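Local coordinates for histone acetyltransferase, ELP3 family (Methanocaldococcus infernus, PDB 6IA8), which catalyses formation of 5-carboxymethyluridine at the wobble position 34 of tRNAs, using acetyl-CoA and S-adenosyl-L-methionine, at residues Lys393-Asp398 with Ser410-Lys415; Ile287-Val292 with Asp346-Ser351; Leu137-Gly142 with Trp154-Cys159; Thr241-Asp246 with Lys430-Glu435. All coordinates share one frame; numbering follows the deposited sequence.

Interaction 1. Residues Lys393-Asp398 with Ser410-Lys415; sequences KLVRED and SFEDVK
The amide N of V395 reaches the carbonyl O of S410 at 2.7 Å, the shortest bond between 393-398 and 410-415, and it is nearly straight, 173° at the hydrogen. S410 N returns the bond to V395 O, so this pair is doubly tied, and K393 and E412 form the next hydrogen-bonded pair of the same antiparallel ladder. Between them L394 faces F411 as a non-hydrogen-bonded pair, with F411 CA directing its hydrogen at K393 O, 3.4 Å away. Here the side chains take over. CG of L394 sits over one face of the F411 ring, off-centre toward the rim, in a CH-pi contact with CG 4.0 Å from the ring centroid. With chi1 at -151° its CG lies opposite the backbone N, and the branch reaches the CZ end of the ring, where CD1 also touches. K393, V395, S410 and E412 point to the other face of the sheet. There V395 CG2 packs on V414 CG1 at 3.9 Å, just past the end of the strand. A water joins S410 OG, 2.8 Å away, to V395 O through a weaker link. Further along 393-398, R396 grips the D398 carboxylate side-on, NE to OD1 and NH2 to OD2, while NH2 also meets E484. The two strands form the hairpin at one edge of the GNAT sheet. Helix 469-484 packs on the L394 and F411 side, where the F411 ring meets that of Y469, a probable acetyl-CoA binder by similarity; strand 418-427 continues the sheet beyond 404-413.

Interaction 2. Residues Ile287-Val292 with Asp346-Ser351; sequences IYPCLV and DGVKKS
Two loops of the Radical_SAM C-terminal domain meet here: 287-292, which leaves the parallel-sheet strand 284-287, and the loop 346-351, which leads into helix 353-364. One antiparallel hydrogen-bonded pair joins their backbones directly: V292 N donates to D346 O at 3.0 Å. The side chains of this pair lie on the same face and meet through their CB atoms, 4.1 Å apart; beyond CB the D346 carboxylate leads away, OD2 to W302 NE1, while OD1 takes the amide of G347 from above the carboxylate plane. One step further on, a water spans the gap, giving a hydrogen to C290 O and accepting one from V348 N at 2.9 Å. This bridge and the V292 bond bracket L291, whose CD2 lies 3.3 Å from V348 O; that buried carbonyl has no hydrogen-bonding partner in the model. G347 has a phi of 118° and no side chain, and L291 CD2 comes close to its backbone, 4.1 Å from G347 C. Seen in the fold, 287-292 runs out from the C-terminal end of a strand of the parallel radical SAM sheet, and 346-351 runs back past it, the touching parts 140° apart in direction. V348 splits its two methyls between Y288 and P289: CG2 meets P289 CG at 4.0 Å, the side chains crossing at about a right angle, and CG1 comes as close to Y288 OH. Its chi1 of 173° sends CG1 to the tyrosine and CG2 to the proline. Helix 312-325 packs on the same side chains, A315 touching both P289 and V348, and L353 packs on Y288 and P289.

Interaction 3. Residues Leu137-Gly142 with Trp154-Cys159; sequences LIIMGG and WFIKRC. With SO4 (sulfate ion), chain F.
CD1 of I139 meets CD1 of I156 on helix 149-164 at 3.6 Å, the two side chains crossing at a slant. This is strand-to-helix packing of the radical SAM core: strand 134-140 belongs to its parallel sheet, and the helix that follows it in the chain runs back at 145° to the strand across one side of that sheet, with short-segment axes 11.0 Å apart. The same CD1 also reaches F155, but differently: the isoleucine slides past the phenylalanine in the opposite direction, and its methyl arrives at the ring edge, near the ring plane, 4.0 Å from CE1. At the other end of the contact L137 sends CD2 to C159 CB at 3.8 Å. The L137 branch is carried there by a CG anti to the backbone nitrogen (chi1 -179°). Leucine, two isoleucines, phenylalanine and cysteine thus form a buried, wholly apolar layer, with F144 against both isoleucines, V67 of strand 63-68 against I139 and F155, and L188 of strand 184-192 against L137 and I139. Elsewhere on the helix, W154, K157 and R158 gather round a sulfate, probably from the crystallisation liquor. Sulfate O4 sits at the edge of the W154 indole, in the ring plane, while R158 CG packs over one face of the indole. The R158 guanidinium presents a face to O2, and its NH1 also pairs with D161, which holds K157 NZ too. K157 NZ bonds to O1 at 3.2 Å, and W154 NE1 donates to O4 at 3.0 Å.

Interaction 4. Residues Thr241-Asp246 with Lys430-Glu435; sequences TQLLKD and KPFRKE
D246 OD2 takes the amide hydrogen of K430 at 2.9 Å and nearly straight, 167°, which fastens the end of helix 234-245 in the radical SAM domain to a loop of the GNAT domain between strands 418-427 and 440-448. K430 N approaches from well above the carboxylate plane. A second donor grips the same oxygen: Q242 NE2, one helical turn back, lies 2.8 Å from D246 OD2, meeting it on the anti side and a little out of the carboxylate plane, with OD2 in the plane of the Q242 amide. Q242 reaches it through a bend at chi2 of -100°, and its NE2 stands 3.3 Å from K430 O as well. Beside this polar knot P431 packs its CB 3.4 Å from D246 O, and a water takes over from there, donating to that carbonyl and accepting from F432 N. The F432 ring has this water over one face, and L243 meets it obliquely, with CD2 3.8 Å from CE2 and the side chains crossing at about a right angle. Outside this shell, D246 OD1 pairs with R426 and takes the amide of Y429, so the carboxylate is held at both oxygens from the GNAT side. K239 holds Q242 OE1. Helix 199-208 lies against F432 and L243 through N203 and I202 respectively. Further along the loop R433 holds E435 side-on, with NE 3.0 Å from OE1 and NH2 bonded to OE2.

In the fold
From the N terminus, interaction 3 comes first, packing helix 149-164 against strand 134-140 of the radical SAM sheet, across 11 intervening residues. Interaction 4 opens next, at helix 234-245, and does not close until the loop 430-435 of the GNAT domain, so its loop of 183 residues contains both remaining contacts. Within it interaction 2 ties the loop after strand 284-287 to the one before helix 353-364; interaction 1 then closes the first hairpin of the GNAT sheet. These two are in series, as are 3 and 4. Interaction 4 joins the domains, the other three each lie within one; interactions 2 and 4 lie on opposite sides of the chain's centre, their centres about 35 Å apart.

Interaction 1. Residues Lys393-Asp398 with Ser410-Lys415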
# COMPACT_ATOMS: atom_id res chain seq x y z
N LYS A 393 -12.13 -11.03 -18.63
CA LYS A 393 -12.35 -9.83 -19.42
C LYS A 393 -11.49 -8.70 -18.88
O LYS A 393 -11.10 -8.72 -17.71
CB LYS A 393 -13.81 -9.38 -19.36
CG LYS A 393 -14.80 -10.40 -19.90
CD LYS A 393 -16.17 -9.79 -20.12
CE LYS A 393 -17.20 -10.86 -20.49
NZ LYS A 393 -16.70 -11.84 -21.50
N LEU A 394 -11.21 -7.72 -19.75
CA LEU A 394 -10.60 -6.46 -19.32
C LEU A 394 -11.71 -5.53 -18.86
O LEU A 394 -12.61 -5.23 -19.63
CB LEU A 394 -9.82 -5.81 -20.47
CG LEU A 394 -8.62 -4.94 -20.04
CD1 LEU A 394 -7.81 -4.51 -21.27
CD2 LEU A 394 -9.05 -3.74 -19.25
N VAL A 395 -11.68 -5.13 -17.60
CA VAL A 395 -12.75 -4.35 -16.97
C VAL A 395 -12.21 -2.97 -16.63
O VAL A 395 -11.01 -2.80 -16.38
CB VAL A 395 -13.28 -5.05 -15.70
CG1 VAL A 395 -14.33 -4.19 -15.02
CG2 VAL A 395 -13.86 -6.43 -16.05
N ARG A 396 -13.08 -1.97 -16.64
CA ARG A 396 -12.66 -0.61 -16.33
C ARG A 396 -13.63 0.02 -15.35
O ARG A 396 -14.84 -0.12 -15.52
CB ARG A 396 -12.59 0.27 -17.59
CG ARG A 396 -12.36 1.74 -17.31
CD ARG A 396 -12.17 2.50 -18.61
NE ARG A 396 -12.19 3.95 -18.41
CZ ARG A 396 -12.10 4.84 -19.39
NH1 ARG A 396 -11.99 4.41 -20.64
NH2 ARG A 396 -12.14 6.14 -19.12
N GLU A 397 -13.12 0.77 -14.39
CA GLU A 397 -13.94 1.53 -13.46
C GLU A 397 -13.23 2.84 -13.17
O GLU A 397 -12.04 2.82 -12.80
CB GLU A 397 -14.13 0.76 -12.15
CG GLU A 397 -14.94 1.50 -11.10
CD GLU A 397 -15.09 0.67 -9.84
OE1 GLU A 397 -14.56 -0.46 -9.77
OE2 GLU A 397 -15.74 1.15 -8.92
N ASP A 398 -13.94 3.96 -13.33
CA ASP A 398 -13.40 5.29 -13.13
C ASP A 398 -13.97 5.89 -11.84
O ASP A 398 -15.13 5.64 -11.47
CB ASP A 398 -13.75 6.23 -14.29
CG ASP A 398 -13.07 5.84 -15.62
OD1 ASP A 398 -12.40 4.79 -15.71
OD2 ASP A 398 -13.14 6.63 -16.56
N SER A 410 -8.59 -3.61 -14.98
CA SER A 410 -8.28 -4.91 -14.39
C SER A 410 -8.62 -6.03 -15.37
O SER A 410 -9.45 -5.87 -16.27
CB SER A 410 -9.03 -5.10 -13.06
OG SER A 410 -10.43 -5.04 -13.29
N PHE A 411 -7.91 -7.14 -15.22
CA PHE A 411 -8.31 -8.41 -15.82
C PHE A 411 -8.97 -9.22 -14.72
O PHE A 411 -8.40 -9.37 -13.64
CB PHE A 411 -7.13 -9.16 -16.43
CG PHE A 411 -6.83 -8.72 -17.82
CD1 PHE A 411 -7.65 -9.15 -18.89
CD2 PHE A 411 -5.79 -7.86 -18.09
CE1 PHE A 411 -7.40 -8.71 -20.19
CE2 PHE A 411 -5.54 -7.43 -19.40
CZ PHE A 411 -6.34 -7.84 -20.44
N GLU A 412 -10.14 -9.77 -15.01
CA GLU A 412 -10.97 -10.38 -13.99
C GLU A 412 -11.81 -11.47 -14.63
O GLU A 412 -12.32 -11.27 -15.73
CB GLU A 412 -11.88 -9.33 -13.35
CG GLU A 412 -12.87 -9.85 -12.34
CD GLU A 412 -13.84 -8.78 -11.87
OE1 GLU A 412 -13.47 -7.58 -11.89
OE2 GLU A 412 -14.99 -9.13 -11.49
N ASP A 413 -11.93 -12.61 -13.94
CA ASP A 413 -12.94 -13.62 -14.22
C ASP A 413 -14.25 -13.04 -13.70
O ASP A 413 -14.48 -13.00 -12.49
CB ASP A 413 -12.57 -14.94 -13.54
CG ASP A 413 -13.68 -15.97 -13.59
OD1 ASP A 413 -14.83 -15.63 -13.97
OD2 ASP A 413 -13.39 -17.15 -13.25
N VAL A 414 -15.11 -12.57 -14.61
CA VAL A 414 -16.30 -11.83 -14.18
C VAL A 414 -17.44 -12.76 -13.81
O VAL A 414 -18.44 -12.29 -13.27
CB VAL A 414 -16.80 -10.85 -15.25
CG1 VAL A 414 -15.72 -9.85 -15.61
CG2 VAL A 414 -17.27 -11.62 -16.49
N LYS A 415 -17.32 -14.06 -14.12
CA LYS A 415 -18.28 -15.03 -13.62
C LYS A 415 -18.04 -15.33 -12.15
O LYS A 415 -18.98 -15.33 -11.34
CB LYS A 415 -18.21 -16.32 -14.45
CG LYS A 415 -19.06 -17.46 -13.93
CD LYS A 415 -19.02 -18.65 -14.89
CE LYS A 415 -19.85 -19.87 -14.38
NZ LYS A 415 -19.41 -20.36 -13.05
O HOH W 1 -11.61 -2.49 -13.36

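Interaction 2. Residues Ile287-Val292 with Asp346-Ser351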
# COMPACT_ATOMS: atom_id res chain seq x y z
N ILE A 287 -6.35 -1.14 8.75
CA ILE A 287 -7.38 -0.88 9.76
C ILE A 287 -7.08 -1.72 11.00
O ILE A 287 -6.87 -2.93 10.90
CB ILE A 287 -8.78 -1.21 9.25
CG1 ILE A 287 -9.11 -0.41 7.99
CG2 ILE A 287 -9.84 -0.93 10.35
CD1 ILE A 287 -10.30 -0.98 7.24
N TYR A 288 -7.09 -1.08 12.17
CA TYR A 288 -7.05 -1.88 13.40
C TYR A 288 -7.64 -1.05 14.52
O TYR A 288 -7.33 0.14 14.61
CB TYR A 288 -5.64 -2.34 13.79
CG TYR A 288 -5.67 -3.59 14.66
CD1 TYR A 288 -5.74 -4.84 14.08
CD2 TYR A 288 -5.67 -3.51 16.06
CE1 TYR A 288 -5.80 -5.98 14.83
CE2 TYR A 288 -5.71 -4.68 16.84
CZ TYR A 288 -5.79 -5.90 16.21
OH TYR A 288 -5.85 -7.06 16.93
N PRO A 289 -8.47 -1.62 15.40
CA PRO A 289 -9.10 -0.80 16.45
C PRO A 289 -8.06 -0.17 17.36
O PRO A 289 -6.98 -0.71 17.57
CB PRO A 289 -9.97 -1.80 17.21
CG PRO A 289 -9.43 -3.16 16.85
CD PRO A 289 -8.91 -3.02 15.44
N CYS A 290 -8.41 1.01 17.88
CA CYS A 290 -7.55 1.74 18.80
C CYS A 290 -7.37 0.93 20.08
O CYS A 290 -8.34 0.38 20.61
CB CYS A 290 -8.19 3.10 19.09
SG CYS A 290 -7.16 4.19 20.05
N LEU A 291 -6.13 0.84 20.54
CA LEU A 291 -5.77 0.05 21.71
C LEU A 291 -5.18 0.96 22.78
O LEU A 291 -4.74 2.08 22.50
CB LEU A 291 -4.73 -1.03 21.37
CG LEU A 291 -5.05 -2.03 20.26
CD1 LEU A 291 -3.80 -2.79 19.83
CD2 LEU A 291 -6.15 -2.99 20.70
N VAL A 292 -5.16 0.46 24.02
CA VAL A 292 -4.55 1.13 25.15
C VAL A 292 -3.23 0.43 25.45
O VAL A 292 -3.22 -0.71 25.93
CB VAL A 292 -5.47 1.12 26.38
CG1 VAL A 292 -4.78 1.77 27.57
CG2 VAL A 292 -6.79 1.84 26.06
N ASP A 346 -5.79 -2.59 27.52
CA ASP A 346 -7.21 -2.72 27.25
C ASP A 346 -7.41 -2.60 25.74
O ASP A 346 -6.65 -1.92 25.04
CB ASP A 346 -8.02 -1.67 28.02
CG ASP A 346 -9.50 -2.02 28.11
OD1 ASP A 346 -9.90 -3.10 27.64
OD2 ASP A 346 -10.27 -1.20 28.65
N GLY A 347 -8.47 -3.24 25.26
CA GLY A 347 -8.76 -3.30 23.84
C GLY A 347 -8.72 -4.73 23.32
O GLY A 347 -8.53 -5.69 24.07
N VAL A 348 -8.89 -4.85 22.01
CA VAL A 348 -8.88 -6.18 21.40
C VAL A 348 -7.51 -6.81 21.59
O VAL A 348 -6.49 -6.27 21.16
CB VAL A 348 -9.25 -6.09 19.91
CG1 VAL A 348 -9.06 -7.43 19.23
CG2 VAL A 348 -10.68 -5.60 19.77
N LYS A 349 -7.49 -8.00 22.20
CA LYS A 349 -6.26 -8.73 22.44
C LYS A 349 -6.11 -9.97 21.57
O LYS A 349 -4.98 -10.41 21.34
CB LYS A 349 -6.15 -9.16 23.91
CG LYS A 349 -6.42 -8.06 24.92
CD LYS A 349 -6.44 -8.62 26.35
N LYS A 350 -7.22 -10.55 21.10
CA LYS A 350 -7.16 -11.80 20.36
C LYS A 350 -6.51 -11.59 19.00
O LYS A 350 -6.54 -10.51 18.42
CB LYS A 350 -8.57 -12.37 20.21
CG LYS A 350 -9.08 -13.00 21.50
CD LYS A 350 -10.58 -13.25 21.49
CE LYS A 350 -10.99 -14.19 20.36
NZ LYS A 350 -12.45 -14.50 20.42
N SER A 351 -5.88 -12.66 18.51
CA SER A 351 -4.99 -12.58 17.36
C SER A 351 -5.65 -12.93 16.02
O SER A 351 -5.00 -12.80 14.97
CB SER A 351 -3.79 -13.51 17.57
OG SER A 351 -4.21 -14.83 17.85
O HOH W 2 -9.65 -2.28 20.79

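Interaction 3. Residues Leu137-Gly142 with Trp154-Cys159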
# COMPACT_ATOMS: atom_id res chain seq x y z
N LEU A 137 10.28 -3.18 0.23
CA LEU A 137 10.96 -2.60 1.38
C LEU A 137 10.02 -1.61 2.03
O LEU A 137 9.45 -0.74 1.36
CB LEU A 137 12.23 -1.90 0.94
CG LEU A 137 13.07 -1.26 2.04
CD1 LEU A 137 13.57 -2.31 3.00
CD2 LEU A 137 14.20 -0.49 1.36
N ILE A 138 9.80 -1.79 3.33
CA ILE A 138 8.88 -0.96 4.09
C ILE A 138 9.68 -0.26 5.17
O ILE A 138 10.28 -0.93 6.02
CB ILE A 138 7.74 -1.76 4.73
CG1 ILE A 138 6.96 -2.55 3.67
CG2 ILE A 138 6.76 -0.81 5.45
CD1 ILE A 138 5.79 -3.33 4.24
N ILE A 139 9.65 1.07 5.17
CA ILE A 139 10.37 1.89 6.15
C ILE A 139 9.39 2.26 7.25
O ILE A 139 8.46 3.05 7.03
CB ILE A 139 10.98 3.14 5.51
CG1 ILE A 139 11.79 2.77 4.26
CG2 ILE A 139 11.83 3.90 6.54
CD1 ILE A 139 12.93 1.80 4.49
N MET A 140 9.58 1.70 8.43
CA MET A 140 8.66 1.90 9.54
C MET A 140 9.18 2.96 10.50
O MET A 140 10.39 3.13 10.66
CB MET A 140 8.45 0.58 10.28
CG MET A 140 7.88 -0.52 9.43
SD MET A 140 7.56 -2.01 10.37
CE MET A 140 9.19 -2.39 10.99
N GLY A 141 8.25 3.65 11.15
CA GLY A 141 8.59 4.67 12.13
C GLY A 141 7.69 5.89 12.06
O GLY A 141 7.37 6.49 13.09
N GLY A 142 7.27 6.27 10.86
CA GLY A 142 6.43 7.43 10.66
C GLY A 142 7.15 8.76 10.67
O GLY A 142 6.56 9.76 10.25
N TRP A 154 21.34 7.64 3.23
CA TRP A 154 22.21 6.58 3.71
C TRP A 154 21.41 5.34 4.09
O TRP A 154 21.78 4.22 3.73
CB TRP A 154 23.03 7.10 4.91
CG TRP A 154 23.78 6.03 5.65
CD1 TRP A 154 25.01 5.52 5.35
CD2 TRP A 154 23.33 5.34 6.83
NE1 TRP A 154 25.36 4.55 6.27
CE2 TRP A 154 24.35 4.43 7.19
CE3 TRP A 154 22.18 5.42 7.63
CZ2 TRP A 154 24.25 3.59 8.30
CZ3 TRP A 154 22.08 4.60 8.73
CH2 TRP A 154 23.10 3.68 9.05
N PHE A 155 20.28 5.53 4.78
CA PHE A 155 19.50 4.39 5.25
C PHE A 155 19.00 3.55 4.08
O PHE A 155 19.10 2.32 4.08
CB PHE A 155 18.34 4.88 6.10
CG PHE A 155 17.65 3.79 6.86
CD1 PHE A 155 16.68 3.02 6.26
CD2 PHE A 155 17.99 3.53 8.18
CE1 PHE A 155 16.04 2.01 6.97
CE2 PHE A 155 17.36 2.53 8.89
CZ PHE A 155 16.39 1.77 8.31
N ILE A 156 18.45 4.22 3.07
CA ILE A 156 17.94 3.50 1.91
C ILE A 156 19.09 2.87 1.13
O ILE A 156 18.99 1.73 0.65
CB ILE A 156 17.10 4.41 1.01
CG1 ILE A 156 15.84 4.89 1.76
CG2 ILE A 156 16.74 3.66 -0.27
CD1 ILE A 156 14.95 3.82 2.29
N LYS A 157 20.20 3.60 1.00
CA LYS A 157 21.38 3.07 0.33
C LYS A 157 21.80 1.74 0.94
O LYS A 157 22.08 0.77 0.23
CB LYS A 157 22.53 4.08 0.42
CG LYS A 157 23.83 3.57 -0.14
CD LYS A 157 24.98 4.60 0.08
CE LYS A 157 26.31 4.00 -0.18
NZ LYS A 157 26.64 2.88 0.75
N ARG A 158 21.85 1.69 2.27
CA ARG A 158 22.34 0.50 2.95
C ARG A 158 21.36 -0.66 2.85
O ARG A 158 21.78 -1.83 2.84
CB ARG A 158 22.64 0.83 4.42
CG ARG A 158 23.81 1.78 4.64
CD ARG A 158 25.12 1.15 4.11
NE ARG A 158 25.54 0.03 4.96
CZ ARG A 158 26.37 -0.93 4.58
NH1 ARG A 158 26.85 -0.95 3.35
NH2 ARG A 158 26.70 -1.88 5.44
N CYS A 159 20.06 -0.38 2.84
CA CYS A 159 19.11 -1.45 2.57
C CYS A 159 19.34 -2.05 1.19
O CYS A 159 19.29 -3.28 1.01
CB CYS A 159 17.68 -0.92 2.69
SG CYS A 159 17.19 -0.39 4.35
S SO4 F . 28.69 3.22 4.25
O1 SO4 F . 28.12 4.16 3.29
O2 SO4 F . 28.43 1.85 3.81
O3 SO4 F . 30.13 3.44 4.35
O4 SO4 F . 28.09 3.41 5.58

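Interaction 4. Residues Thr241-Asp246 with Lys430-Glu435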
# COMPACT_ATOMS: atom_id res chain seq x y z
N THR A 241 -2.77 13.72 0.34
CA THR A 241 -3.31 12.74 -0.60
C THR A 241 -3.27 13.27 -2.03
O THR A 241 -2.85 12.56 -2.96
CB THR A 241 -4.75 12.38 -0.21
OG1 THR A 241 -4.79 11.71 1.07
CG2 THR A 241 -5.38 11.44 -1.27
N GLN A 242 -3.66 14.53 -2.23
CA GLN A 242 -3.64 15.12 -3.57
C GLN A 242 -2.22 15.26 -4.11
O GLN A 242 -1.96 14.99 -5.28
CB GLN A 242 -4.32 16.48 -3.53
CG GLN A 242 -4.24 17.25 -4.85
CD GLN A 242 -3.17 18.31 -4.87
OE1 GLN A 242 -3.05 19.09 -3.93
NE2 GLN A 242 -2.40 18.36 -5.96
N LEU A 243 -1.29 15.73 -3.28
CA LEU A 243 0.08 15.90 -3.76
C LEU A 243 0.69 14.55 -4.11
O LEU A 243 1.45 14.44 -5.08
CB LEU A 243 0.92 16.60 -2.70
CG LEU A 243 0.57 18.06 -2.42
CD1 LEU A 243 1.36 18.54 -1.22
CD2 LEU A 243 0.86 18.92 -3.63
N LEU A 244 0.38 13.51 -3.33
CA LEU A 244 0.88 12.17 -3.61
C LEU A 244 0.29 11.63 -4.91
O LEU A 244 1.02 11.14 -5.79
CB LEU A 244 0.56 11.23 -2.44
CG LEU A 244 1.39 11.46 -1.17
CD1 LEU A 244 0.75 10.71 -0.00
CD2 LEU A 244 2.80 11.08 -1.34
N LYS A 245 -1.03 11.73 -5.07
CA LYS A 245 -1.69 11.24 -6.27
C LYS A 245 -1.17 11.96 -7.50
O LYS A 245 -0.92 11.33 -8.54
CB LYS A 245 -3.19 11.43 -6.15
CG LYS A 245 -3.95 10.46 -5.21
CD LYS A 245 -3.80 9.00 -5.66
CE LYS A 245 -4.78 8.12 -4.89
NZ LYS A 245 -6.16 8.34 -5.41
N ASP A 246 -1.00 13.29 -7.42
CA ASP A 246 -0.54 14.07 -8.56
C ASP A 246 0.95 13.92 -8.79
O ASP A 246 1.45 14.50 -9.75
CB ASP A 246 -0.92 15.55 -8.38
CG ASP A 246 -2.40 15.79 -8.66
OD1 ASP A 246 -3.02 14.95 -9.41
OD2 ASP A 246 -2.94 16.79 -8.16
N LYS A 430 -3.40 18.86 -10.07
CA LYS A 430 -2.49 19.99 -9.87
C LYS A 430 -1.10 19.44 -9.55
O LYS A 430 -0.61 19.56 -8.42
CB LYS A 430 -3.00 20.92 -8.77
CG LYS A 430 -4.11 21.86 -9.24
CD LYS A 430 -4.46 22.89 -8.16
CE LYS A 430 -5.53 23.88 -8.67
NZ LYS A 430 -5.63 25.09 -7.78
N PRO A 431 -0.45 18.82 -10.51
CA PRO A 431 0.91 18.31 -10.26
C PRO A 431 1.91 19.44 -10.12
O PRO A 431 1.69 20.57 -10.58
CB PRO A 431 1.21 17.46 -11.48
CG PRO A 431 0.38 18.11 -12.58
CD PRO A 431 -0.90 18.57 -11.89
N PHE A 432 3.02 19.14 -9.45
CA PHE A 432 4.13 20.07 -9.31
C PHE A 432 5.45 19.52 -9.82
O PHE A 432 6.38 20.29 -9.97
CB PHE A 432 4.32 20.46 -7.83
CG PHE A 432 4.60 19.29 -6.93
CD1 PHE A 432 5.91 18.90 -6.69
CD2 PHE A 432 3.55 18.55 -6.36
CE1 PHE A 432 6.17 17.81 -5.88
CE2 PHE A 432 3.81 17.45 -5.56
CZ PHE A 432 5.11 17.09 -5.31
N ARG A 433 5.57 18.21 -10.05
CA ARG A 433 6.83 17.64 -10.51
C ARG A 433 7.17 18.17 -11.90
O ARG A 433 6.28 18.29 -12.76
CB ARG A 433 6.73 16.12 -10.55
CG ARG A 433 6.79 15.40 -9.16
CD ARG A 433 8.17 15.59 -8.51
NE ARG A 433 9.25 15.04 -9.32
CZ ARG A 433 10.50 14.87 -8.89
NH1 ARG A 433 10.82 15.18 -7.64
NH2 ARG A 433 11.43 14.38 -9.70
N LYS A 434 8.46 18.42 -12.12
CA LYS A 434 8.91 18.99 -13.39
C LYS A 434 8.53 18.11 -14.56
O LYS A 434 8.29 18.61 -15.66
CB LYS A 434 10.43 19.20 -13.35
CG LYS A 434 11.23 17.99 -12.82
CD LYS A 434 12.74 18.25 -12.77
CE LYS A 434 13.36 18.25 -14.16
NZ LYS A 434 14.86 18.27 -14.11
N GLU A 435 8.46 16.80 -14.38
CA GLU A 435 8.23 15.93 -15.53
C GLU A 435 6.76 15.70 -15.83
O GLU A 435 6.46 15.05 -16.83
CB GLU A 435 8.96 14.60 -15.34
CG GLU A 435 8.77 13.91 -14.02
CD GLU A 435 9.74 14.39 -12.93
OE1 GLU A 435 9.41 15.36 -12.25
OE2 GLU A 435 10.79 13.75 -12.68
O HOH W 3 3.54 16.26 -8.99